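Local coordinates for putative cyclohexadienyl dehydrogenase and ADH prephenate dehydrogenase (Rhizobium meliloti, PDB 4WJI), which probably catalyses the NAD(P)-dependent oxidative decarboxylation of prephenate to 4-hydroxyphenylpyruvate in tyrosine biosynthesis, and here binds NADP and tyrosine, at residues I12-I15 and G16-A20; V94-G98 and S99-S103; A195-I198 and V199-D203. One frame throughout, in Å; residues are numbered along the deposited sequence.

Contact 1 (I12-I15 and G16-A20); sequences IGLI and GSSIA. With NAP (NADP nicotinamide-adenine-dinucleotide phosphate), chain B.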
loop_
_atom_site.group_PDB
_atom_site.type_symbol
_atom_site.label_atom_id
_atom_site.label_comp_id
_atom_site.label_asym_id
_atom_site.label_seq_id
_atom_site.Cartn_x
_atom_site.Cartn_y
_atom_site.Cartn_z
ATOM N N ILE A 12 -26.100 0.713 5.869
ATOM C CA ILE A 12 -26.122 -0.280 4.806
ATOM C C ILE A 12 -25.107 0.099 3.721
ATOM O O ILE A 12 -25.308 -0.143 2.537
ATOM C CB ILE A 12 -27.588 -0.493 4.295
ATOM C CG1 ILE A 12 -27.743 -1.867 3.597
ATOM C CG2 ILE A 12 -28.083 0.690 3.505
ATOM C CD1 ILE A 12 -27.700 -3.038 4.558
ATOM N N GLY A 13 -23.955 0.632 4.152
ATOM C CA GLY A 13 -22.869 0.893 3.243
ATOM C C GLY A 13 -21.974 -0.340 3.044
ATOM O O GLY A 13 -22.455 -1.474 3.016
ATOM N N LEU A 14 -20.658 -0.115 2.931
ATOM C CA LEU A 14 -19.757 -1.246 2.668
ATOM C C LEU A 14 -19.959 -2.366 3.685
ATOM O O LEU A 14 -20.140 -3.548 3.340
ATOM C CB LEU A 14 -18.311 -0.814 2.698
ATOM C CG LEU A 14 -17.324 -1.972 2.502
ATOM C CD1 LEU A 14 -17.328 -2.491 1.079
ATOM C CD2 LEU A 14 -15.928 -1.515 2.851
ATOM N N ILE A 15 -19.844 -2.003 4.958
ATOM C CA ILE A 15 -19.876 -3.047 6.010
ATOM C C ILE A 15 -21.272 -3.599 6.229
ATOM O O ILE A 15 -21.467 -4.808 6.235
ATOM C CB ILE A 15 -19.218 -2.541 7.317
ATOM C CG1 ILE A 15 -17.751 -2.127 7.035
ATOM C CG2 ILE A 15 -19.354 -3.582 8.414
ATOM C CD1 ILE A 15 -16.877 -3.239 6.550
ATOM N N GLY A 16 -22.224 -2.704 6.433
ATOM C CA GLY A 16 -23.594 -3.185 6.627
ATOM C C GLY A 16 -24.130 -4.013 5.471
ATOM O O GLY A 16 -24.799 -5.058 5.679
ATOM N N SER A 17 -23.816 -3.601 4.251
ATOM C CA SER A 17 -24.300 -4.363 3.090
ATOM C C SER A 17 -23.556 -5.685 2.865
ATOM O O SER A 17 -24.100 -6.620 2.251
ATOM C CB SER A 17 -24.296 -3.538 1.801
ATOM O OG SER A 17 -23.004 -3.390 1.274
ATOM N N SER A 18 -22.290 -5.737 3.282
ATOM C CA SER A 18 -21.532 -6.975 3.226
ATOM C C SER A 18 -22.104 -7.975 4.237
ATOM O O SER A 18 -22.274 -9.178 3.954
ATOM C CB SER A 18 -20.031 -6.715 3.413
ATOM O OG SER A 18 -19.533 -5.980 2.302
ATOM N N ILE A 19 -22.433 -7.462 5.420
ATOM C CA ILE A 19 -23.095 -8.298 6.448
ATOM C C ILE A 19 -24.451 -8.777 5.920
ATOM O O ILE A 19 -24.777 -9.958 6.006
ATOM C CB ILE A 19 -23.232 -7.529 7.763
ATOM C CG1 ILE A 19 -21.839 -7.253 8.357
ATOM C CG2 ILE A 19 -24.127 -8.262 8.713
ATOM C CD1 ILE A 19 -21.853 -6.361 9.561
ATOM N N ALA A 20 -25.215 -7.884 5.318
ATOM C CA ALA A 20 -26.501 -8.292 4.753
ATOM C C ALA A 20 -26.373 -9.439 3.734
ATOM O O ALA A 20 -27.124 -10.399 3.779
ATOM C CB ALA A 20 -27.222 -7.111 4.124
HETATM P PA NAP B . -20.240 3.668 4.282
HETATM O O1A NAP B . -20.103 2.669 3.198
HETATM O O2A NAP B . -19.964 5.115 4.049
HETATM O O5B NAP B . -21.739 3.568 4.849
HETATM C C5B NAP B . -22.225 4.547 5.759
HETATM C C4B NAP B . -23.618 4.205 6.283
HETATM O O4B NAP B . -23.892 5.053 7.393
HETATM C C3B NAP B . -24.716 4.503 5.277
HETATM O O3B NAP B . -25.861 3.702 5.523
HETATM C C2B NAP B . -25.096 5.923 5.602
HETATM O O2B NAP B . -26.429 6.204 5.275
HETATM C C1B NAP B . -24.964 5.933 7.101
HETATM N N9A NAP B . -24.726 7.246 7.759
HETATM C C8A NAP B . -23.796 8.144 7.474
HETATM N N7A NAP B . -23.796 9.181 8.272
HETATM C C5A NAP B . -24.816 8.943 9.143
HETATM C C6A NAP B . -25.339 9.675 10.228
HETATM N N6A NAP B . -24.817 10.865 10.582
HETATM N N1A NAP B . -26.337 9.134 10.894
HETATM C C2A NAP B . -26.818 7.958 10.526
HETATM N N3A NAP B . -26.408 7.207 9.521
HETATM C C4A NAP B . -25.400 7.736 8.840
HETATM O O3 NAP B . -19.414 3.213 5.577
HETATM P PN NAP B . -18.795 1.821 6.056
HETATM O O1N NAP B . -17.524 1.711 5.378
HETATM O O2N NAP B . -19.778 0.744 5.950
HETATM O O5D NAP B . -18.454 2.141 7.601
HETATM C C5D NAP B . -19.400 1.985 8.630
HETATM C C4D NAP B . -18.659 1.744 9.942
HETATM O O4D NAP B . -17.799 0.637 9.769
HETATM C C3D NAP B . -17.775 2.882 10.356
HETATM O O3D NAP B . -17.869 3.077 11.757
HETATM C C2D NAP B . -16.382 2.449 9.967
HETATM O O2D NAP B . -15.434 3.043 10.816
HETATM C C1D NAP B . -16.504 0.947 10.225
HETATM N N1N NAP B . -15.626 0.088 9.416
HETATM C C2N NAP B . -15.310 0.418 8.161
HETATM C C3N NAP B . -14.487 -0.380 7.404
HETATM C C7N NAP B . -14.068 -0.051 5.990
HETATM O O7N NAP B . -13.105 -0.600 5.528
HETATM N N7N NAP B . -14.787 0.828 5.326
HETATM C C4N NAP B . -14.011 -1.533 7.969
HETATM C C5N NAP B . -14.376 -1.855 9.250
HETATM C C6N NAP B . -15.167 -1.018 9.989
HETATM P P2B NAP B . -26.813 7.112 4.004
HETATM O O1X NAP B . -25.989 6.619 2.862
HETATM O O2X NAP B . -28.282 6.853 3.831
HETATM O O3X NAP B . -26.492 8.563 4.306
HETATM O O HOH W 1 -22.382 0.344 6.570
#
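The dinucleotide-binding turn of a Rossmann fold, fitting a GxGxxG pattern, runs from Gly-13 into the first turns of helix 14-26, where Ser-17 and Ser-18 fold back on Gly-13 and Leu-14. Ser-17 N and Ser-17 OG reach Gly-13 O from opposite faces of its carbonyl plane, the hydroxyl at 2.6 Å. The torsion of Ser-17 (chi1 76°) places OG between its backbone N and carbonyl carbon, from where it meets that oxygen from above the carbonyl plane. Ser-18 OG joins Ser-18 N on Leu-14 O, at 2.7 Å. On the cofactor side, Leu-14 N donates to NADP O1A at 2.9 Å and Ile-15 N to O2N, nearly straight (169°). A side chain on Gly-13 would collide with O5B; one on Gly-16 would come within 3.1 Å of Ile-12 CA. Ile-15 sends CD1 over the face of the nicotinamide, 3.6 Å from C4N, while its CG2 lies 3.9 Å from Ile-19 CD1. An alanine at Ile-15 is likely to open a gap beneath the ring and let the nicotinamide shift. With each phosphate of the pyrophosphate held by a backbone amide near the helix N-terminus, its charge is probably stabilised partly by the helix dipole, without a basic side chain from this turn.

Contact 2 (V94-G98 and S99-S103); sequences VTDVG and STKGS. With NAP (NADP nicotinamide-adenine-dinucleotide phosphate), chain B; TYR (tyrosine), chain C.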
loop_
_atom_site.group_PDB
_atom_site.type_symbol
_atom_site.label_atom_id
_atom_site.label_comp_id
_atom_site.label_asym_id
_atom_site.label_seq_id
_atom_site.Cartn_x
_atom_site.Cartn_y
_atom_site.Cartn_z
ATOM N N VAL A 94 -27.362 -5.511 20.934
ATOM C CA VAL A 94 -26.951 -4.386 20.128
ATOM C C VAL A 94 -25.457 -4.450 19.935
ATOM O O VAL A 94 -24.704 -4.574 20.906
ATOM C CB VAL A 94 -27.322 -3.024 20.765
ATOM C CG1 VAL A 94 -26.815 -1.871 19.913
ATOM C CG2 VAL A 94 -28.801 -2.904 20.896
ATOM N N THR A 95 -25.017 -4.405 18.668
ATOM C CA THR A 95 -23.590 -4.436 18.347
ATOM C C THR A 95 -23.304 -3.362 17.300
ATOM O O THR A 95 -24.188 -2.724 16.749
ATOM C CB THR A 95 -23.130 -5.849 17.860
ATOM O OG1 THR A 95 -21.704 -5.900 17.809
ATOM C CG2 THR A 95 -23.693 -6.182 16.506
ATOM N N ASP A 96 -22.048 -3.116 17.106
ATOM C CA ASP A 96 -21.606 -2.186 16.120
ATOM C C ASP A 96 -20.383 -2.732 15.440
ATOM O O ASP A 96 -19.867 -3.857 15.704
ATOM C CB ASP A 96 -21.303 -0.832 16.771
ATOM C CG ASP A 96 -19.908 -0.797 17.381
ATOM O OD1 ASP A 96 -19.648 -1.691 18.203
ATOM O OD2 ASP A 96 -19.042 0.096 17.032
ATOM N N VAL A 97 -19.936 -2.000 14.471
ATOM C CA VAL A 97 -18.746 -2.401 13.705
ATOM C C VAL A 97 -17.687 -1.279 13.624
ATOM O O VAL A 97 -16.794 -1.330 12.793
ATOM C CB VAL A 97 -19.164 -2.811 12.291
ATOM C CG1 VAL A 97 -20.030 -4.058 12.324
ATOM C CG2 VAL A 97 -19.865 -1.682 11.545
ATOM N N GLY A 98 -17.831 -0.238 14.425
ATOM C CA GLY A 98 -16.972 0.943 14.367
ATOM C C GLY A 98 -15.473 0.690 14.488
ATOM O O GLY A 98 -15.009 -0.221 15.202
ATOM N N SER A 99 -14.700 1.528 13.784
ATOM C CA SER A 99 -13.270 1.448 13.748
ATOM C C SER A 99 -12.555 1.912 15.031
ATOM O O SER A 99 -11.344 1.720 15.180
ATOM C CB SER A 99 -12.769 2.239 12.531
ATOM O OG SER A 99 -13.241 1.668 11.311
ATOM N N THR A 100 -13.298 2.602 15.883
ATOM C CA THR A 100 -12.935 2.960 17.249
ATOM C C THR A 100 -13.930 2.282 18.201
ATOM O O THR A 100 -15.056 1.980 17.807
ATOM C CB THR A 100 -12.913 4.498 17.487
ATOM O OG1 THR A 100 -14.236 4.997 17.485
ATOM C CG2 THR A 100 -12.164 5.203 16.413
ATOM N N LYS A 101 -13.515 2.033 19.443
ATOM C CA LYS A 101 -14.425 1.370 20.395
ATOM C C LYS A 101 -14.681 2.169 21.681
ATOM O O LYS A 101 -15.776 2.162 22.204
ATOM C CB LYS A 101 -13.915 -0.041 20.705
ATOM C CG LYS A 101 -13.947 -1.033 19.524
ATOM C CD LYS A 101 -15.197 -1.889 19.395
ATOM C CE LYS A 101 -16.443 -1.147 19.063
ATOM N NZ LYS A 101 -16.556 -0.575 17.720
ATOM N N GLY A 102 -13.645 2.792 22.257
ATOM C CA GLY A 102 -13.836 3.528 23.514
ATOM C C GLY A 102 -14.886 4.599 23.371
ATOM O O GLY A 102 -15.777 4.767 24.230
ATOM N N SER A 103 -14.795 5.343 22.280
ATOM C CA SER A 103 -15.739 6.407 21.998
ATOM C C SER A 103 -17.142 5.896 21.780
ATOM O O SER A 103 -18.116 6.487 22.269
ATOM C CB SER A 103 -15.337 7.274 20.800
ATOM O OG SER A 103 -15.434 6.547 19.567
HETATM P PA NAP B . -20.240 3.668 4.282
HETATM O O1A NAP B . -20.103 2.669 3.198
HETATM O O2A NAP B . -19.964 5.115 4.049
HETATM O O5B NAP B . -21.739 3.568 4.849
HETATM C C5B NAP B . -22.225 4.547 5.759
HETATM C C4B NAP B . -23.618 4.205 6.283
HETATM O O4B NAP B . -23.892 5.053 7.393
HETATM C C3B NAP B . -24.716 4.503 5.277
HETATM O O3B NAP B . -25.861 3.702 5.523
HETATM C C2B NAP B . -25.096 5.923 5.602
HETATM O O2B NAP B . -26.429 6.204 5.275
HETATM C C1B NAP B . -24.964 5.933 7.101
HETATM N N9A NAP B . -24.726 7.246 7.759
HETATM C C8A NAP B . -23.796 8.144 7.474
HETATM N N7A NAP B . -23.796 9.181 8.272
HETATM C C5A NAP B . -24.816 8.943 9.143
HETATM C C6A NAP B . -25.339 9.675 10.228
HETATM N N6A NAP B . -24.817 10.865 10.582
HETATM N N1A NAP B . -26.337 9.134 10.894
HETATM C C2A NAP B . -26.818 7.958 10.526
HETATM N N3A NAP B . -26.408 7.207 9.521
HETATM C C4A NAP B . -25.400 7.736 8.840
HETATM O O3 NAP B . -19.414 3.213 5.577
HETATM P PN NAP B . -18.795 1.821 6.056
HETATM O O1N NAP B . -17.524 1.711 5.378
HETATM O O2N NAP B . -19.778 0.744 5.950
HETATM O O5D NAP B . -18.454 2.141 7.601
HETATM C C5D NAP B . -19.400 1.985 8.630
HETATM C C4D NAP B . -18.659 1.744 9.942
HETATM O O4D NAP B . -17.799 0.637 9.769
HETATM C C3D NAP B . -17.775 2.882 10.356
HETATM O O3D NAP B . -17.869 3.077 11.757
HETATM C C2D NAP B . -16.382 2.449 9.967
HETATM O O2D NAP B . -15.434 3.043 10.816
HETATM C C1D NAP B . -16.504 0.947 10.225
HETATM N N1N NAP B . -15.626 0.088 9.416
HETATM C C2N NAP B . -15.310 0.418 8.161
HETATM C C3N NAP B . -14.487 -0.380 7.404
HETATM C C7N NAP B . -14.068 -0.051 5.990
HETATM O O7N NAP B . -13.105 -0.600 5.528
HETATM N N7N NAP B . -14.787 0.828 5.326
HETATM C C4N NAP B . -14.011 -1.533 7.969
HETATM C C5N NAP B . -14.376 -1.855 9.250
HETATM C C6N NAP B . -15.167 -1.018 9.989
HETATM P P2B NAP B . -26.813 7.112 4.004
HETATM O O1X NAP B . -25.989 6.619 2.862
HETATM O O2X NAP B . -28.282 6.853 3.831
HETATM O O3X NAP B . -26.492 8.563 4.306
HETATM N N TYR C . -10.572 -0.059 4.417
HETATM C CA TYR C . -9.233 -0.640 4.703
HETATM C C TYR C . -8.618 -1.142 3.426
HETATM O O TYR C . -9.246 -0.973 2.383
HETATM C CB TYR C . -9.329 -1.769 5.737
HETATM C CG TYR C . -9.927 -1.367 7.079
HETATM C CD1 TYR C . -10.033 -0.036 7.486
HETATM C CD2 TYR C . -10.395 -2.334 7.930
HETATM C CE1 TYR C . -10.587 0.302 8.709
HETATM C CE2 TYR C . -10.918 -2.033 9.163
HETATM C CZ TYR C . -11.042 -0.727 9.557
HETATM O OH TYR C . -11.623 -0.401 10.755
HETATM O OXT TYR C . -7.502 -1.710 3.484
#
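Lys-101 and Asp-96 approach from opposite directions and form the tightly packed part of this strand-to-helix turn. Lys-101 NZ meets the syn lone pair of Asp-96 OD2 at 2.7 Å in a salt bridge, and it also donates to Gly-98 O and Thr-100 O, each at 3.0 Å. Bends at chi2, chi3 and chi4 curl the lysine back so that the ammonium reaches all three of these oxygens, with Gly-121 O as a further partner. Asp-96 OD2 takes a second bond, from Gly-98 N at 2.9 Å, which arrives 60° out of the carboxylate plane and makes an Asx turn. A CB on Gly-98 would crowd that same oxygen. The looser side is the start of helix 102-108, where Gly-102 and Ser-103 are partly exposed and Thr-100 OG1 pairs with Ser-103 OG. At the other end of the turn, toward the cofactor, Ser-99 OG bridges the ligands, 2.6 Å from NADP O2D and 2.7 Å from the OH of the bound tyrosine. Around the turn, Gly-121 of strand 117-123 bonds both Asp-96 OD1 and Lys-101 NZ, Asp-181 of helix 177-203 accepts from the amides of Lys-101 and Gly-102, and helix 232-241 packs on Ser-99 and Thr-100.

Contact 3 (A195-I198 and V199-D203); sequences AYNI and VGTAD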
loop_
_atom_site.group_PDB
_atom_site.type_symbol
_atom_site.label_atom_id
_atom_site.label_comp_id
_atom_site.label_asym_id
_atom_site.label_seq_id
_atom_site.Cartn_x
_atom_site.Cartn_y
_atom_site.Cartn_z
ATOM N N ALA A 195 -0.850 7.842 4.818
ATOM C CA ALA A 195 -1.197 7.799 3.397
ATOM C C ALA A 195 -1.865 9.101 2.940
ATOM O O ALA A 195 -1.506 9.659 1.913
ATOM C CB ALA A 195 -2.111 6.625 3.103
ATOM N N TYR A 196 -2.827 9.602 3.714
ATOM C CA TYR A 196 -3.446 10.905 3.362
ATOM C C TYR A 196 -2.365 11.995 3.286
ATOM O O TYR A 196 -2.397 12.864 2.394
ATOM C CB TYR A 196 -4.495 11.302 4.400
ATOM C CG TYR A 196 -5.830 10.604 4.237
ATOM C CD1 TYR A 196 -6.608 10.820 3.105
ATOM C CD2 TYR A 196 -6.375 9.792 5.265
ATOM C CE1 TYR A 196 -7.841 10.218 2.956
ATOM C CE2 TYR A 196 -7.632 9.215 5.122
ATOM C CZ TYR A 196 -8.370 9.435 3.987
ATOM O OH TYR A 196 -9.645 8.859 3.895
ATOM N N ASN A 197 -1.414 11.949 4.213
ATOM C CA ASN A 197 -0.416 13.000 4.273
ATOM C C ASN A 197 0.502 12.958 3.065
ATOM O O ASN A 197 0.771 14.008 2.454
ATOM C CB ASN A 197 0.404 12.954 5.548
ATOM C CG ASN A 197 1.163 14.250 5.746
ATOM O OD1 ASN A 197 0.540 15.312 5.950
ATOM N ND2 ASN A 197 2.471 14.200 5.671
ATOM N N ILE A 198 0.971 11.776 2.673
ATOM C CA ILE A 198 1.873 11.733 1.529
ATOM C C ILE A 198 1.167 12.104 0.225
ATOM O O ILE A 198 1.761 12.762 -0.614
ATOM C CB ILE A 198 2.675 10.463 1.473
ATOM C CG1 ILE A 198 3.852 10.636 0.496
ATOM C CG2 ILE A 198 1.837 9.318 1.096
ATOM C CD1 ILE A 198 4.849 9.510 0.563
ATOM N N VAL A 199 -0.102 11.693 0.063
ATOM C CA VAL A 199 -0.791 12.068 -1.138
ATOM C C VAL A 199 -1.043 13.577 -1.181
ATOM O O VAL A 199 -0.872 14.214 -2.238
ATOM C CB VAL A 199 -2.087 11.260 -1.291
ATOM C CG1 VAL A 199 -2.848 11.727 -2.518
ATOM C CG2 VAL A 199 -1.779 9.782 -1.390
ATOM N N GLY A 200 -1.323 14.178 -0.028
ATOM C CA GLY A 200 -1.447 15.626 0.033
ATOM C C GLY A 200 -0.147 16.356 -0.322
ATOM O O GLY A 200 -0.157 17.381 -0.986
ATOM N N THR A 201 0.969 15.829 0.156
ATOM C CA THR A 201 2.276 16.386 -0.134
ATOM C C THR A 201 2.528 16.463 -1.653
ATOM O O THR A 201 3.011 17.498 -2.178
ATOM C CB THR A 201 3.401 15.622 0.614
ATOM O OG1 THR A 201 3.144 15.668 2.013
ATOM C CG2 THR A 201 4.797 16.242 0.365
ATOM N N ALA A 202 2.298 15.341 -2.325
ATOM C CA ALA A 202 2.538 15.246 -3.764
ATOM C C ALA A 202 1.651 16.223 -4.565
ATOM O O ALA A 202 2.088 16.843 -5.564
ATOM C CB ALA A 202 2.325 13.818 -4.220
ATOM N N ASP A 203 0.423 16.377 -4.100
ATOM C CA ASP A 203 -0.571 17.253 -4.723
ATOM C C ASP A 203 -0.138 18.720 -4.707
ATOM O O ASP A 203 -0.473 19.496 -5.614
ATOM C CB ASP A 203 -1.902 17.104 -3.967
ATOM C CG ASP A 203 -3.075 17.766 -4.677
ATOM O OD1 ASP A 203 -3.126 17.747 -5.925
ATOM O OD2 ASP A 203 -3.962 18.296 -3.970
#
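Asn-197 and Thr-201 stand one turn apart on helix 177-203, an alpha-helix of the dimerization domain, and their side chains lie at a slant to each other with Asn-197 ND2 4.0 Å from Thr-201 OG1. The CB of Asn-197 leaves away from 199-203, and with CG anti to the backbone N (chi1 -165°) the amide reaches the second subunit, where ND2 donates to Phe-253 O. Thr-201 instead leans back along the helix: with chi1 at -58°, OG1 is anti to its carbonyl carbon and comes 2.9 Å from Asn-197 O. That hydroxyl has a rival acceptor in Asp-256 OD2 of the second subunit, so its single proton is not settled between the two. Thr-201 N bonds the same Asn-197 O, also at 2.9 Å. Tyr-196 departs in another direction and stacks its ring with Phe-276 of the second subunit, while Ile-198 packs on Phe-224 of its own chain and Leu-190 of the partner. The segment is thus packed between helix 221-227 of its own chain and the second subunit. The side chains of the adjacent Ile-198 and Val-199 touch only loosely, CG2 to CG2 at 4.4 Å, whereas Val-199 CG2 rests 3.3 Å from Ala-195 O, the carbonyl that accepts from Val-199 N.

In the fold
All three contacts are buried, but by different surroundings. Contacts 1 and 2 belong to two beta-alpha-beta units of the nucleotide-binding domain, lie about 15 Å apart between centres, and meet directly: Ile-15 CG2 packs 3.7 Å from Val-97 CG2. Both touch NADP, contact 1 through backbone amides on the pyrophosphate and contact 2 through a serine hydroxyl on the nicotinamide ribose. Contact 2 alone carries an internal salt bridge. Contact 3 stands apart, its centre about 29 and about 28 Å from the other centres and about 22 Å from the centre of the chain; it is peripheral within its own subunit and is buried with the second one. Its polar side chains accordingly look across to the partner chain rather than to the cofactor.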